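Local coordinates for aspartate aminotransferase, cytoplasmic (PDB 6JPK), which catalyses the pyridoxal 5'-phosphate-dependent, reversible transfer of an amino group between L-aspartate and 2-oxoglutarate, giving oxaloacetate and L-glutamate, at residues L71-L76 and V287-I292; F113-F118 and G265-V270. The protein carries 1 engineered substitution. All coordinates share one frame; numbering follows the deposited sequence.

Interaction 1: residues L71-L76 and V287-I292; sequences LPIAGL and VQRNTI
Ile73, Gln288 and Arg289 carry this contact, with Ile73 covered most. With CG1 of Ile73 anti to the backbone N (chi1 -178°) and the chain extended beyond it, CD1 reaches the aliphatic root of Arg289, 3.4 Å from Arg289 CB. The arginine chain bends at its third torsion, so NE also comes near, 3.5 Å from Ile73 CD1. The guanidinium meets this methyl obliquely. The Ile73 and Gln288 side chains run past each other in opposite senses, with Ile73 CG1 3.8 Å from Gln288 CG.

The polar link is one hydrogen bond, donated by Gln288 NE2 to Ile73 O at 2.9 Å, with an N-H...O angle of 162°. The donor sits nearly along the C=O axis, and the acceptor lies in the amide plane of Gln288. NE2 also bonds to Gln104 O on strand 100-106. Two carbonyls thus hold the buried amide and fix which way it is turned.

Ile73 sits in a type I beta turn from Pro72 to Gly75, closed by Gly75 N to Pro72 O at 2.9 Å. The arrangement is a helix C-terminus pinned through a side-chain amide to a beta turn, beside the edge strand 100-106 of the class I aminotransferase fold.

Interaction 2: residues F113-F118 and G265-V270; sequences FLAASF and GCMHYV
Met267 reaches from strand 264-270 to the backbone and side chains of helix 107-127, where it meets Leu114 and Ala115. The contact is buried and apolar. Met267 has CG anti to its own N (chi1 -166°), which carries the thioether off the strand toward the helix. The bend at chi2 (-125°) then brings SD against the helix. A further bend at chi3 turns only the terminal CE.

The sulfur is 3.7 Å from Ala115 CA and 3.8 Å from Ala115 CB. It also lies 3.8 Å from Ala115 N, as plain packing. Met267 CG backs this up at 4.0 Å from Ala115 CB. The small alanine lets the thioether come right up to the helix backbone.

Leu114 crosses the methionine at a slant and touches it more loosely. Its CB is 4.2 Å from Met267 SD, and its CD1 lies equally far from Met267 CB. The first torsion of Leu114 is off a staggered value (chi1 -101°), and from there the chain runs extended to CD1, the branch that meets the root of the methionine. Shortening Met267 to an alanine is likely to open a gap against Ala115 CA and CB and to cost both Ala115 and Leu114 their contacts with the sulfur.

Beyond this pair, Ala115 packs on Cys250 and Met267 on Phe248, both of strand 247-252. The arrangement is typical of a helix packed on one face of a mixed beta sheet, as in the large domain of fold-type I pyridoxal-phosphate enzymes.

The two contacts lie about 12 Å apart, centre to centre, on the same side of the chain's centre. Along the chain the order is 71-76, 113-118, 265-270, 287-292, so interaction 2 falls wholly between the halves of interaction 1. Strand 264-270 is followed by helix 274-289, which leads from one contact to the other. They also touch directly: Val287 CG1 packs on Leu114 CD2 at 3.7 Å. Strand 100-106, next to strand 264-270 in the sheet, bonds to both contacts through its backbone. Both also touch the second subunit, so this corner of the sheet and its helices lies at the homodimer interface.

Interaction 1: residues L71-L76 and V287-I292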
loop_
_atom_site.group_PDB
_atom_site.type_symbol
_atom_site.label_atom_id
_atom_site.label_comp_id
_atom_site.label_asym_id
_atom_site.label_seq_id
_atom_site.Cartn_x
_atom_site.Cartn_y
_atom_site.Cartn_z
ATOM N N LEU A 71 -11.068 -5.935 1.806
ATOM C CA LEU A 71 -11.656 -5.697 0.498
ATOM C C LEU A 71 -11.257 -6.795 -0.484
ATOM O O LEU A 71 -10.260 -7.494 -0.276
ATOM C CB LEU A 71 -11.190 -4.356 -0.054
ATOM C CG LEU A 71 -11.584 -3.135 0.770
ATOM C CD1 LEU A 71 -11.123 -1.875 0.050
ATOM C CD2 LEU A 71 -13.100 -3.122 1.004
ATOM N N PRO A 72 -12.019 -6.956 -1.586
ATOM C CA PRO A 72 -11.512 -7.742 -2.716
ATOM C C PRO A 72 -10.140 -7.264 -3.176
ATOM O O PRO A 72 -9.706 -6.139 -2.890
ATOM C CB PRO A 72 -12.576 -7.527 -3.801
ATOM C CG PRO A 72 -13.821 -7.303 -3.035
ATOM C CD PRO A 72 -13.423 -6.550 -1.788
ATOM N N ILE A 73 -9.442 -8.130 -3.898
ATOM C CA ILE A 73 -8.062 -7.833 -4.262
ATOM C C ILE A 73 -7.985 -6.558 -5.097
ATOM O O ILE A 73 -7.065 -5.742 -4.935
ATOM C CB ILE A 73 -7.441 -9.042 -4.990
ATOM C CG1 ILE A 73 -5.988 -8.760 -5.338
ATOM C CG2 ILE A 73 -8.223 -9.385 -6.245
ATOM C CD1 ILE A 73 -5.206 -10.018 -5.376
ATOM N N ALA A 74 -8.952 -6.356 -5.986
ATOM C CA ALA A 74 -8.990 -5.174 -6.837
ATOM C C ALA A 74 -9.627 -3.968 -6.143
ATOM O O ALA A 74 -9.651 -2.874 -6.724
ATOM C CB ALA A 74 -9.734 -5.496 -8.138
ATOM N N GLY A 75 -10.145 -4.140 -4.935
ATOM C CA GLY A 75 -10.646 -3.045 -4.126
ATOM C C GLY A 75 -12.161 -3.061 -4.012
ATOM O O GLY A 75 -12.843 -3.991 -4.444
ATOM N N LEU A 76 -12.680 -1.992 -3.414
ATOM C CA LEU A 76 -14.106 -1.860 -3.141
ATOM C C LEU A 76 -14.842 -1.592 -4.448
ATOM O O LEU A 76 -14.576 -0.571 -5.096
ATOM C CB LEU A 76 -14.325 -0.719 -2.145
ATOM C CG LEU A 76 -15.754 -0.370 -1.745
ATOM C CD1 LEU A 76 -16.354 -1.472 -0.859
ATOM C CD2 LEU A 76 -15.785 0.986 -1.043
ATOM N N VAL A 287 -0.065 -9.103 -9.507
ATOM C CA VAL A 287 0.857 -8.107 -8.960
ATOM C C VAL A 287 0.368 -7.611 -7.601
ATOM O O VAL A 287 1.118 -7.595 -6.619
ATOM C CB VAL A 287 1.046 -6.946 -9.954
ATOM C CG1 VAL A 287 1.889 -5.835 -9.311
ATOM C CG2 VAL A 287 1.710 -7.455 -11.228
ATOM N N GLN A 288 -0.900 -7.186 -7.532
ATOM C CA GLN A 288 -1.496 -6.702 -6.285
ATOM C C GLN A 288 -1.362 -7.727 -5.158
ATOM O O GLN A 288 -1.004 -7.385 -4.022
ATOM C CB GLN A 288 -2.976 -6.377 -6.531
ATOM C CG GLN A 288 -3.724 -5.723 -5.353
ATOM C CD GLN A 288 -3.857 -4.220 -5.550
ATOM O OE1 GLN A 288 -2.885 -3.550 -5.898
ATOM N NE2 GLN A 288 -5.065 -3.686 -5.348
ATOM N N ARG A 289 -1.662 -8.995 -5.456
ATOM C CA ARG A 289 -1.649 -10.024 -4.422
ATOM C C ARG A 289 -0.279 -10.140 -3.768
ATOM O O ARG A 289 -0.182 -10.397 -2.562
ATOM C CB ARG A 289 -2.064 -11.381 -5.009
ATOM C CG ARG A 289 -2.577 -12.383 -3.962
ATOM C CD ARG A 289 -3.170 -13.677 -4.564
ATOM N NE ARG A 289 -4.252 -13.433 -5.522
ATOM C CZ ARG A 289 -4.224 -13.812 -6.801
ATOM N NH1 ARG A 289 -3.173 -14.472 -7.275
ATOM N NH2 ARG A 289 -5.249 -13.544 -7.607
ATOM N N ASN A 290 0.790 -9.961 -4.550
ATOM C CA ASN A 290 2.152 -10.211 -4.109
ATOM C C ASN A 290 2.880 -8.953 -3.662
ATOM O O ASN A 290 4.083 -9.012 -3.394
ATOM C CB ASN A 290 2.934 -10.907 -5.225
ATOM C CG ASN A 290 2.482 -12.339 -5.420
ATOM O OD1 ASN A 290 2.803 -13.207 -4.612
ATOM N ND2 ASN A 290 1.686 -12.582 -6.459
ATOM N N THR A 291 2.189 -7.816 -3.585
ATOM C CA THR A 291 2.747 -6.586 -3.035
ATOM C C THR A 291 2.012 -6.137 -1.783
ATOM O O THR A 291 2.649 -5.852 -0.765
ATOM C CB THR A 291 2.707 -5.440 -4.072
ATOM O OG1 THR A 291 1.386 -5.345 -4.629
ATOM C CG2 THR A 291 3.733 -5.657 -5.200
ATOM N N ILE A 292 0.684 -6.047 -1.831
ATOM C CA ILE A 292 -0.068 -5.458 -0.725
ATOM C C ILE A 292 -1.206 -6.373 -0.296
ATOM O O ILE A 292 -1.826 -6.144 0.747
ATOM C CB ILE A 292 -0.619 -4.071 -1.099
ATOM C CG1 ILE A 292 -1.668 -4.188 -2.210
ATOM C CG2 ILE A 292 0.531 -3.104 -1.477
ATOM C CD1 ILE A 292 -2.508 -2.922 -2.395
#

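Interaction 2: residues F113-F118 and G265-V270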
loop_
_atom_site.group_PDB
_atom_site.type_symbol
_atom_site.label_atom_id
_atom_site.label_comp_id
_atom_site.label_asym_id
_atom_site.label_seq_id
_atom_site.Cartn_x
_atom_site.Cartn_y
_atom_site.Cartn_z
ATOM N N PHE A 113 2.814 2.323 -9.842
ATOM C CA PHE A 113 3.599 1.108 -9.654
ATOM C C PHE A 113 2.920 -0.077 -10.321
ATOM O O PHE A 113 3.574 -0.890 -10.991
ATOM C CB PHE A 113 3.821 0.841 -8.163
ATOM C CG PHE A 113 4.580 -0.427 -7.888
ATOM C CD1 PHE A 113 3.908 -1.606 -7.602
ATOM C CD2 PHE A 113 5.964 -0.449 -7.951
ATOM C CE1 PHE A 113 4.601 -2.789 -7.369
ATOM C CE2 PHE A 113 6.667 -1.618 -7.713
ATOM C CZ PHE A 113 5.989 -2.792 -7.421
ATOM N N LEU A 114 1.595 -0.171 -10.179
ATOM C CA LEU A 114 0.848 -1.247 -10.829
ATOM C C LEU A 114 1.000 -1.188 -12.341
ATOM O O LEU A 114 1.290 -2.202 -12.989
ATOM C CB LEU A 114 -0.635 -1.158 -10.468
ATOM C CG LEU A 114 -1.226 -2.067 -9.399
ATOM C CD1 LEU A 114 -2.731 -1.805 -9.314
ATOM C CD2 LEU A 114 -0.943 -3.530 -9.731
ATOM N N ALA A 115 0.748 -0.018 -12.929
ATOM C CA ALA A 115 0.809 0.094 -14.377
ATOM C C ALA A 115 2.203 -0.230 -14.884
ATOM O O ALA A 115 2.361 -0.960 -15.870
ATOM C CB ALA A 115 0.384 1.496 -14.814
ATOM N N ALA A 116 3.231 0.282 -14.201
ATOM C CA ALA A 116 4.600 0.077 -14.656
ATOM C C ALA A 116 5.018 -1.382 -14.517
ATOM O O ALA A 116 5.666 -1.924 -15.416
ATOM C CB ALA A 116 5.558 0.983 -13.885
ATOM N N SER A 117 4.665 -2.028 -13.396
ATOM C CA SER A 117 4.952 -3.456 -13.246
ATOM C C SER A 117 4.297 -4.259 -14.359
ATOM O O SER A 117 4.946 -5.086 -15.011
ATOM C CB SER A 117 4.473 -3.976 -11.890
ATOM O OG SER A 117 5.072 -3.272 -10.826
ATOM N N PHE A 118 3.007 -4.020 -14.597
ATOM C CA PHE A 118 2.328 -4.732 -15.673
ATOM C C PHE A 118 2.991 -4.456 -17.023
ATOM O O PHE A 118 3.273 -5.382 -17.795
ATOM C CB PHE A 118 0.846 -4.353 -15.733
ATOM C CG PHE A 118 0.146 -4.984 -16.894
ATOM C CD1 PHE A 118 -0.292 -6.290 -16.817
ATOM C CD2 PHE A 118 0.008 -4.304 -18.093
ATOM C CE1 PHE A 118 -0.901 -6.901 -17.902
ATOM C CE2 PHE A 118 -0.586 -4.899 -19.170
ATOM C CZ PHE A 118 -1.044 -6.215 -19.076
ATOM N N GLY A 265 -6.509 5.748 -4.418
ATOM C CA GLY A 265 -6.233 5.911 -5.831
ATOM C C GLY A 265 -6.752 4.721 -6.601
ATOM O O GLY A 265 -7.283 3.763 -6.031
ATOM N N CYS A 266 -6.594 4.786 -7.921
ATOM C CA CYS A 266 -7.066 3.711 -8.779
ATOM C C CYS A 266 -6.239 3.680 -10.056
ATOM O O CYS A 266 -5.939 4.734 -10.622
ATOM C CB CYS A 266 -8.551 3.899 -9.109
ATOM S SG CYS A 266 -9.360 2.375 -9.622
ATOM N N MET A 267 -5.852 2.479 -10.494
ATOM C CA MET A 267 -5.242 2.303 -11.808
ATOM C C MET A 267 -6.297 1.758 -12.756
ATOM O O MET A 267 -7.084 0.883 -12.380
ATOM C CB MET A 267 -4.038 1.346 -11.761
ATOM C CG MET A 267 -3.146 1.387 -13.019
ATOM S SD MET A 267 -2.885 -0.223 -13.836
ATOM C CE MET A 267 -4.438 -0.477 -14.660
ATOM N N HIS A 268 -6.318 2.276 -13.985
ATOM C CA HIS A 268 -7.284 1.832 -14.987
ATOM C C HIS A 268 -6.558 1.458 -16.269
ATOM O O HIS A 268 -5.665 2.185 -16.717
ATOM C CB HIS A 268 -8.328 2.911 -15.327
ATOM C CG HIS A 268 -8.992 3.519 -14.130
ATOM N ND1 HIS A 268 -10.158 3.019 -13.593
ATOM C CD2 HIS A 268 -8.658 4.595 -13.376
ATOM C CE1 HIS A 268 -10.508 3.751 -12.549
ATOM N NE2 HIS A 268 -9.617 4.717 -12.400
ATOM N N TYR A 269 -6.949 0.327 -16.847
ATOM C CA TYR A 269 -6.608 -0.032 -18.219
ATOM C C TYR A 269 -7.884 0.036 -19.036
ATOM O O TYR A 269 -8.876 -0.629 -18.702
ATOM C CB TYR A 269 -5.979 -1.422 -18.301
ATOM C CG TYR A 269 -5.840 -1.970 -19.713
ATOM C CD1 TYR A 269 -4.923 -1.428 -20.609
ATOM C CD2 TYR A 269 -6.624 -3.036 -20.142
ATOM C CE1 TYR A 269 -4.794 -1.936 -21.900
ATOM C CE2 TYR A 269 -6.512 -3.548 -21.426
ATOM C CZ TYR A 269 -5.594 -2.997 -22.305
ATOM O OH TYR A 269 -5.468 -3.512 -23.582
ATOM N N VAL A 270 -7.869 0.858 -20.078
ATOM C CA VAL A 270 -9.032 1.085 -20.926
ATOM C C VAL A 270 -8.864 0.185 -22.142
ATOM O O VAL A 270 -8.172 0.542 -23.100
ATOM C CB VAL A 270 -9.172 2.557 -21.328
ATOM C CG1 VAL A 270 -10.443 2.755 -22.170
ATOM C CG2 VAL A 270 -9.181 3.458 -20.089
#